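Local coordinates for S-adenosylmethionine tRNA ribosyltransferase (Rhodococcus sp., PDB 2NS0), which is of unknown function but probably has a winged helix-turn-helix fold, which may suit it to binding nucleic acid, at residues R6-C11 with E44-A49; I25-V30 with G75-R80. All coordinates share one frame; numbering follows the deposited sequence.

Contact 1 packs the first helix of the small domain on the third, and contact 2 ties the start of the second helix to the C-terminal strand; their centres lie about 11 Å apart. Val46 bridges the two, with CG1 3.7 Å from Pro27 CA and CG2 3.8 Å from Val30 CG1. The same Val30 CG1 also takes Cys11 SG at 3.7 Å, so one methyl meets both helices of contact 1. The segments alternate along the chain, so the two contacts interlock helices 5-18, 27-34 and 43-55 with strand 78-81. No active site is established for this protein.

Contact 1: R6-C11 with E44-A49; sequences RELEEC and EPVREA
Leu8 and Ala49 meet where helix 6-11 crosses helix 44-49, the short axes approaching to 9.2 Å at a crossing angle of -71°, with Glu9 and Ala49 nearest in the backbone at 5.6 Å between their CA atoms. The small methyl of Ala49 points at the first helix and makes room for this crossing: its CB packs against Leu8 CB at 3.8 Å. Leu8 makes three of the four residue contacts. Its CG lies anti to the carbonyl carbon (chi1 -68°), and the fully extended second torsion (chi2 175°) carries CD1 out to Pro45, in the first turn of helix 43-55. There CD1 touches Pro45 CB at 3.6 Å and also brushes Pro45 O, which is engaged by Ala49 N. The other branch, CD2, turns to Val46 and meets its CG2 at 4.1 Å, the two side chains crossing nearly at a right angle. Leucine thus spreads its two methyls over successive residues of the partner helix, while its CB sits on the residue one turn beyond Pro45. Glu9 adds the aliphatic part of its chain, CG lying 4.1 Å from Ala49 CB. Its carboxylate continues past the apolar patch, and OE2 forms a salt bridge with Arg52, three residues further along the same partner helix, so a charge pair flanks the hydrophobic crossing. An ethanediol molecule, probably from the crystallisation liquor, lies about 4 Å from the Pro45 side chain. Such a crossing of first and third helices is consistent with the three-helix core of a helix-turn-helix domain. Helix 27-34 completes it, where Cys11 also packs on Ala33 and Val34. Leu8 also touches Val3 in the N-terminal loop, whereas Arg47 extends to the loops before strand 78-81, its NH1 bonding to Pro70 O and its side chain touching Ile77.

Contact 2: I25-V30 with G75-R80; sequences ICPSDV and GPIRIR
One face of the Arg78 guanidinium lies over the Ile25-Cys26 peptide, Ile25 O standing 3.6 Å above its plane and Cys26 N slightly farther, both offset toward the rim; on this same side Cys26 CB comes 3.6 Å from NH1. The setting is consistent with a winged-helix fold: Ile25 and Ile79 form a single antiparallel hydrogen-bonded bridge, joining the link before helix 27-34 to the edge of the sheet. Arg78 NE bonds to Ser24 OG, and NH2 reaches Asp29 OD2 through a water. Bends at chi2 and chi3 (-53° and -62°) fold the chain back over the peptide. Ile79 N donates to Ile25 O at 2.7 Å, and Ile25 N returns a bond to Ile79 O. Cys26 occupies the N-cap, and its N donates to Asp29 OD2 at 3.1 Å from above the carboxylate plane. A leucine in place of Arg78 would probably leave Ser24 OG and the Asp29-bound water without this partner. Beyond the bridge, Ile25 CG1 packs on Ile79 CB at 3.8 Å, while the Pro27 ring crosses Ile77 at about a right angle, CG lying 3.7 Å from Ile77 CG1.

Contact 1: R6-C11 with E44-A49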
loop_
_atom_site.group_PDB
_atom_site.type_symbol
_atom_site.label_atom_id
_atom_site.label_comp_id
_atom_site.label_asym_id
_atom_site.label_seq_id
_atom_site.Cartn_x
_atom_site.Cartn_y
_atom_site.Cartn_z
ATOM N N ARG A 6 7.337 7.466 -6.704
ATOM C CA ARG A 6 7.646 8.216 -5.482
ATOM C C ARG A 6 6.384 8.792 -4.815
ATOM O O ARG A 6 6.228 8.743 -3.596
ATOM C CB ARG A 6 8.619 9.345 -5.816
ATOM C CG ARG A 6 9.149 10.070 -4.593
ATOM C CD ARG A 6 10.491 10.770 -4.885
ATOM N NE ARG A 6 10.281 12.037 -5.590
ATOM C CZ ARG A 6 11.246 12.880 -5.982
ATOM N NH1 ARG A 6 12.529 12.617 -5.735
ATOM N NH2 ARG A 6 10.913 14.000 -6.632
ATOM N N GLU A 7 5.479 9.353 -5.606
ATOM C CA GLU A 7 4.247 9.898 -5.063
ATOM C C GLU A 7 3.399 8.830 -4.360
ATOM O O GLU A 7 2.772 9.106 -3.350
ATOM C CB GLU A 7 3.392 10.483 -6.174
ATOM C CG GLU A 7 3.500 11.947 -6.475
ATOM C CD GLU A 7 2.471 12.292 -7.562
ATOM O OE1 GLU A 7 1.241 12.406 -7.214
ATOM O OE2 GLU A 7 2.875 12.347 -8.754
ATOM N N LEU A 8 3.324 7.643 -4.963
ATOM C CA LEU A 8 2.540 6.563 -4.423
ATOM C C LEU A 8 3.176 6.066 -3.139
ATOM O O LEU A 8 2.468 5.789 -2.157
ATOM C CB LEU A 8 2.420 5.419 -5.427
ATOM C CG LEU A 8 1.585 5.777 -6.674
ATOM C CD1 LEU A 8 1.565 4.682 -7.746
ATOM C CD2 LEU A 8 0.185 6.065 -6.230
ATOM N N GLU A 9 4.509 5.959 -3.156
ATOM C CA GLU A 9 5.220 5.559 -1.971
ATOM C C GLU A 9 4.971 6.504 -0.801
ATOM O O GLU A 9 4.739 6.052 0.320
ATOM C CB GLU A 9 6.707 5.334 -2.258
ATOM C CG GLU A 9 6.965 4.046 -3.096
ATOM C CD GLU A 9 8.355 4.038 -3.751
ATOM O OE1 GLU A 9 9.272 4.697 -3.203
ATOM O OE2 GLU A 9 8.526 3.412 -4.822
ATOM N N GLU A 10 5.027 7.803 -1.069
ATOM C CA GLU A 10 4.845 8.857 -0.053
ATOM C C GLU A 10 3.433 8.847 0.465
ATOM O O GLU A 10 3.204 9.082 1.630
ATOM C CB GLU A 10 5.183 10.238 -0.651
ATOM C CG GLU A 10 4.521 11.456 0.055
ATOM C CD GLU A 10 4.950 11.662 1.511
ATOM O OE1 GLU A 10 5.800 10.888 2.003
ATOM O OE2 GLU A 10 4.434 12.616 2.178
ATOM N N CYS A 11 2.477 8.533 -0.405
ATOM C CA CYS A 11 1.080 8.428 0.008
ATOM C C CYS A 11 0.838 7.223 0.926
ATOM O O CYS A 11 0.135 7.373 1.924
ATOM C CB CYS A 11 0.154 8.383 -1.202
ATOM S SG CYS A 11 -1.573 8.296 -0.711
ATOM N N GLU A 44 -3.038 -1.344 -9.762
ATOM C CA GLU A 44 -1.760 -2.062 -9.963
ATOM C C GLU A 44 -0.511 -1.206 -9.632
ATOM O O GLU A 44 0.388 -1.703 -8.991
ATOM C CB GLU A 44 -1.673 -2.722 -11.351
ATOM C CG GLU A 44 -2.778 -3.770 -11.567
ATOM C CD GLU A 44 -2.758 -4.875 -10.499
ATOM O OE1 GLU A 44 -1.745 -5.610 -10.449
ATOM O OE2 GLU A 44 -3.733 -4.997 -9.703
ATOM N N PRO A 45 -0.444 0.066 -10.078
ATOM C CA PRO A 45 0.638 0.922 -9.560
ATOM C C PRO A 45 0.787 0.964 -8.015
ATOM O O PRO A 45 1.921 0.961 -7.505
ATOM C CB PRO A 45 0.280 2.309 -10.136
ATOM C CG PRO A 45 -0.401 1.996 -11.410
ATOM C CD PRO A 45 -1.235 0.773 -11.115
ATOM N N VAL A 46 -0.333 0.982 -7.279
ATOM C CA VAL A 46 -0.293 1.012 -5.815
ATOM C C VAL A 46 0.260 -0.295 -5.269
ATOM O O VAL A 46 1.042 -0.284 -4.329
ATOM C CB VAL A 46 -1.684 1.308 -5.170
ATOM C CG1 VAL A 46 -1.645 0.951 -3.726
ATOM C CG2 VAL A 46 -2.071 2.800 -5.281
ATOM N N ARG A 47 -0.142 -1.432 -5.837
ATOM C CA ARG A 47 0.470 -2.741 -5.490
ATOM C C ARG A 47 1.965 -2.798 -5.730
ATOM O O ARG A 47 2.702 -3.370 -4.913
ATOM C CB ARG A 47 -0.210 -3.896 -6.221
ATOM C CG ARG A 47 -1.650 -4.080 -5.779
ATOM C CD ARG A 47 -2.282 -5.331 -6.413
ATOM N NE ARG A 47 -3.471 -5.784 -5.685
ATOM C CZ ARG A 47 -3.620 -6.987 -5.105
ATOM N NH1 ARG A 47 -2.661 -7.920 -5.129
ATOM N NH2 ARG A 47 -4.744 -7.277 -4.484
ATOM N N GLU A 48 2.433 -2.207 -6.826
ATOM C CA GLU A 48 3.868 -2.179 -7.117
ATOM C C GLU A 48 4.602 -1.364 -6.072
ATOM O O GLU A 48 5.636 -1.787 -5.572
ATOM C CB GLU A 48 4.175 -1.653 -8.528
ATOM C CG GLU A 48 3.703 -2.556 -9.639
ATOM C CD GLU A 48 4.506 -3.831 -9.730
ATOM O OE1 GLU A 48 5.709 -3.840 -9.353
ATOM O OE2 GLU A 48 3.939 -4.839 -10.196
ATOM N N ALA A 49 4.042 -0.204 -5.731
ATOM C CA ALA A 49 4.602 0.647 -4.676
ATOM C C ALA A 49 4.698 -0.048 -3.321
ATOM O O ALA A 49 5.776 -0.026 -2.677
ATOM C CB ALA A 49 3.815 1.970 -4.570
#

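Contact 2: I25-V30 with G75-R80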
loop_
_atom_site.group_PDB
_atom_site.type_symbol
_atom_site.label_atom_id
_atom_site.label_comp_id
_atom_site.label_asym_id
_atom_site.label_seq_id
_atom_site.Cartn_x
_atom_site.Cartn_y
_atom_site.Cartn_z
ATOM N N ILE A 25 -4.082 -0.168 5.939
ATOM C CA ILE A 25 -4.780 0.505 4.864
ATOM C C ILE A 25 -4.905 -0.505 3.767
ATOM O O ILE A 25 -4.304 -1.568 3.832
ATOM C CB ILE A 25 -4.045 1.807 4.330
ATOM C CG1 ILE A 25 -2.648 1.494 3.756
ATOM C CG2 ILE A 25 -4.027 2.910 5.423
ATOM C CD1 ILE A 25 -1.966 2.679 3.064
ATOM N N CYS A 26 -5.704 -0.172 2.766
ATOM C CA CYS A 26 -5.833 -1.022 1.591
ATOM C C CYS A 26 -5.405 -0.180 0.391
ATOM O O CYS A 26 -5.292 1.068 0.484
ATOM C CB CYS A 26 -7.283 -1.524 1.445
ATOM S SG CYS A 26 -8.499 -0.199 1.347
ATOM N N PRO A 27 -5.109 -0.844 -0.729
ATOM C CA PRO A 27 -4.687 -0.127 -1.946
ATOM C C PRO A 27 -5.679 0.971 -2.399
ATOM O O PRO A 27 -5.257 2.035 -2.817
ATOM C CB PRO A 27 -4.614 -1.242 -3.012
ATOM C CG PRO A 27 -4.366 -2.491 -2.238
ATOM C CD PRO A 27 -5.085 -2.309 -0.891
ATOM N N SER A 28 -6.981 0.735 -2.294
ATOM C CA SER A 28 -7.933 1.785 -2.660
ATOM C C SER A 28 -7.821 3.051 -1.798
ATOM O O SER A 28 -8.127 4.123 -2.286
ATOM C CB SER A 28 -9.390 1.268 -2.769
ATOM O OG SER A 28 -10.035 1.063 -1.500
ATOM N N ASP A 29 -7.384 2.938 -0.542
ATOM C CA ASP A 29 -7.169 4.120 0.306
ATOM C C ASP A 29 -6.078 5.016 -0.320
ATOM O O ASP A 29 -6.204 6.241 -0.326
ATOM C CB ASP A 29 -6.675 3.729 1.716
ATOM C CG ASP A 29 -7.759 3.089 2.602
ATOM O OD1 ASP A 29 -8.982 3.312 2.419
ATOM O OD2 ASP A 29 -7.364 2.368 3.528
ATOM N N VAL A 30 -4.990 4.400 -0.792
ATOM C CA VAL A 30 -3.918 5.102 -1.507
ATOM C C VAL A 30 -4.433 5.683 -2.839
ATOM O O VAL A 30 -4.268 6.859 -3.109
ATOM C CB VAL A 30 -2.693 4.140 -1.771
ATOM C CG1 VAL A 30 -1.437 4.932 -2.262
ATOM C CG2 VAL A 30 -2.361 3.331 -0.552
ATOM N N GLY A 75 -6.783 -10.429 -5.272
ATOM C CA GLY A 75 -7.824 -9.827 -4.477
ATOM C C GLY A 75 -7.334 -9.014 -3.301
ATOM O O GLY A 75 -6.145 -8.733 -3.201
ATOM N N PRO A 76 -8.275 -8.580 -2.436
ATOM C CA PRO A 76 -8.042 -7.616 -1.370
ATOM C C PRO A 76 -6.894 -7.960 -0.423
ATOM O O PRO A 76 -6.766 -9.097 0.042
ATOM C CB PRO A 76 -9.390 -7.571 -0.623
ATOM C CG PRO A 76 -10.404 -7.924 -1.650
ATOM C CD PRO A 76 -9.705 -8.965 -2.507
ATOM N N ILE A 77 -6.072 -6.958 -0.153
ATOM C CA ILE A 77 -4.928 -7.115 0.690
ATOM C C ILE A 77 -4.900 -5.933 1.671
ATOM O O ILE A 77 -5.601 -4.930 1.470
ATOM C CB ILE A 77 -3.605 -7.141 -0.129
ATOM C CG1 ILE A 77 -3.476 -5.825 -0.977
ATOM C CG2 ILE A 77 -3.501 -8.485 -0.953
ATOM C CD1 ILE A 77 -2.147 -5.544 -1.717
ATOM N N ARG A 78 -4.097 -6.064 2.722
ATOM C CA ARG A 78 -3.914 -4.988 3.717
ATOM C C ARG A 78 -2.469 -4.519 3.695
ATOM O O ARG A 78 -1.581 -5.309 3.403
ATOM C CB ARG A 78 -4.238 -5.505 5.126
ATOM C CG ARG A 78 -5.664 -6.026 5.334
ATOM C CD ARG A 78 -6.720 -4.991 4.909
ATOM N NE ARG A 78 -6.674 -3.728 5.673
ATOM C CZ ARG A 78 -7.532 -2.731 5.459
ATOM N NH1 ARG A 78 -8.465 -2.853 4.531
ATOM N NH2 ARG A 78 -7.482 -1.610 6.158
ATOM N N ILE A 79 -2.224 -3.238 3.996
ATOM C CA ILE A 79 -0.832 -2.717 4.099
ATOM C C ILE A 79 -0.594 -2.140 5.482
ATOM O O ILE A 79 -1.391 -1.336 5.933
ATOM C CB ILE A 79 -0.531 -1.612 3.022
ATOM C CG1 ILE A 79 -0.931 -2.095 1.614
ATOM C CG2 ILE A 79 0.921 -1.168 3.066
ATOM C CD1 ILE A 79 -1.101 -0.910 0.551
ATOM N N ARG A 80 0.485 -2.561 6.148
ATOM C CA ARG A 80 0.804 -2.151 7.523
ATOM C C ARG A 80 2.300 -1.831 7.636
ATOM O O ARG A 80 3.134 -2.367 6.875
ATOM C CB ARG A 80 0.443 -3.280 8.544
ATOM C CG ARG A 80 1.372 -4.509 8.469
ATOM C CD ARG A 80 0.723 -5.733 9.077
ATOM N NE ARG A 80 1.696 -6.809 9.288
ATOM C CZ ARG A 80 1.431 -8.009 9.805
ATOM N NH1 ARG A 80 0.185 -8.382 10.197
ATOM N NH2 ARG A 80 2.446 -8.840 9.943
HETATM O O HOH W 1 -8.693 1.002 5.204
#